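Local atomic coordinates of TfuA domain-containing protein (PDB entry 6XP8), a protein that takes part in peptide backbone thioamidation, probably working together with a YcaO-type enzyme. Residues A55-H59 with R60-S64. Numbering follows the deposited sequence.
Sequences AAVGH and REILS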
# COMPACT_ATOMS: atom_id res chain seq x y z
N ALA A 55 -4.37 -17.15 -3.38
CA ALA A 55 -5.48 -16.25 -3.09
C ALA A 55 -5.38 -14.87 -3.74
O ALA A 55 -6.30 -14.07 -3.61
CB ALA A 55 -5.65 -16.13 -1.58
N ALA A 56 -4.27 -14.57 -4.43
CA ALA A 56 -4.07 -13.24 -5.01
C ALA A 56 -4.98 -12.98 -6.21
O ALA A 56 -5.24 -13.90 -6.99
CB ALA A 56 -2.61 -13.02 -5.39
N VAL A 57 -5.46 -11.74 -6.33
CA VAL A 57 -6.27 -11.33 -7.49
C VAL A 57 -5.46 -11.54 -8.78
O VAL A 57 -4.30 -11.13 -8.86
CB VAL A 57 -6.81 -9.87 -7.34
CG1 VAL A 57 -5.70 -8.83 -7.27
CG2 VAL A 57 -7.81 -9.54 -8.44
N GLY A 58 -6.06 -12.19 -9.77
CA GLY A 58 -5.35 -12.57 -10.99
C GLY A 58 -5.52 -11.56 -12.11
O GLY A 58 -6.51 -10.82 -12.14
N HIS A 59 -4.55 -11.53 -13.03
CA HIS A 59 -4.62 -10.69 -14.24
C HIS A 59 -5.89 -10.97 -15.04
O HIS A 59 -6.55 -10.04 -15.50
CB HIS A 59 -3.39 -10.86 -15.14
CG HIS A 59 -2.11 -10.36 -14.55
ND1 HIS A 59 -0.90 -10.51 -15.19
CD2 HIS A 59 -1.84 -9.73 -13.38
CE1 HIS A 59 0.06 -9.98 -14.44
NE2 HIS A 59 -0.49 -9.50 -13.34
N ARG A 60 -6.22 -12.26 -15.20
CA ARG A 60 -7.43 -12.70 -15.90
C ARG A 60 -8.71 -12.03 -15.37
O ARG A 60 -9.57 -11.60 -16.15
CB ARG A 60 -7.51 -14.25 -15.88
CG ARG A 60 -8.90 -14.89 -15.99
CD ARG A 60 -9.40 -15.01 -17.43
NE ARG A 60 -10.86 -15.13 -17.47
CZ ARG A 60 -11.63 -14.81 -18.51
NH1 ARG A 60 -11.11 -14.35 -19.65
NH2 ARG A 60 -12.94 -14.96 -18.42
N GLU A 61 -8.81 -11.93 -14.04
CA GLU A 61 -9.96 -11.31 -13.37
C GLU A 61 -10.09 -9.82 -13.67
O GLU A 61 -11.20 -9.33 -13.92
CB GLU A 61 -9.84 -11.48 -11.86
CG GLU A 61 -9.74 -12.91 -11.38
CD GLU A 61 -9.62 -12.96 -9.88
OE1 GLU A 61 -10.48 -12.35 -9.21
OE2 GLU A 61 -8.68 -13.59 -9.38
N ILE A 62 -8.96 -9.12 -13.62
CA ILE A 62 -8.91 -7.68 -13.88
C ILE A 62 -9.25 -7.43 -15.36
O ILE A 62 -10.10 -6.59 -15.66
CB ILE A 62 -7.56 -7.05 -13.45
CG1 ILE A 62 -7.47 -7.05 -11.91
CG2 ILE A 62 -7.40 -5.63 -14.00
CD1 ILE A 62 -6.06 -7.05 -11.36
N LEU A 63 -8.63 -8.21 -16.25
CA LEU A 63 -8.91 -8.12 -17.69
C LEU A 63 -10.37 -8.39 -18.05
O LEU A 63 -10.91 -7.72 -18.94
CB LEU A 63 -7.96 -9.02 -18.49
CG LEU A 63 -6.48 -8.64 -18.52
CD1 LEU A 63 -5.65 -9.76 -19.14
CD2 LEU A 63 -6.23 -7.32 -19.24
N SER A 64 -10.99 -9.35 -17.36
CA SER A 64 -12.42 -9.65 -17.54
C SER A 64 -13.28 -8.43 -17.21
O SER A 64 -14.17 -8.05 -18.00
CB SER A 64 -12.85 -10.86 -16.70
OG SER A 64 -14.23 -11.15 -16.90
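Glu61 turns back over the start of helix 59-67 and takes the backbone N-H of Gly58, the N-cap residue. The bond from Gly58 N to Glu61 OE2 is 3.0 Å long, with an N-H...O angle of 159°. The N-H comes from above the carboxylate, 62° out of its plane. CG of Glu61 lies beside its own backbone N (chi1 -58°), and the chain runs extended from there, which carries the carboxylate back to the cap. This is one half of a capping box; glycine has no side chain to supply the other. In the backbone, Gly58 O receives two weak bonds, from Glu61 N at 3.2 Å and from Ile62 N at 3.3 Å. One residue on, the bond from Leu63 N to His59 O is straight, at 2.9 Å.

Val57 lies across the side chain of Glu61, its CG2 4.0 Å from Glu61 OE1. Val57 CG2 also meets Ile62 CD1 at 4.2 Å. Val57, just before the cap, and Ile62, in the first turn, form a hydrophobic staple. Leu33 of helix 33-38 touches both residues. His59 points away from residues 60-64, and its NE2 is hydrogen-bonded to Glu85. OE1 of Glu61 accepts from Phe31 N, so each carboxylate oxygen has a backbone N-H. With an alanine in place of this glutamate, the N-H groups of Gly58 and Phe31 would probably lose their acceptor, and the cap its tie to the loop at Phe31. The buried carboxylate sits at the helix N-terminus, where the helix dipole would be expected to favour its negative charge.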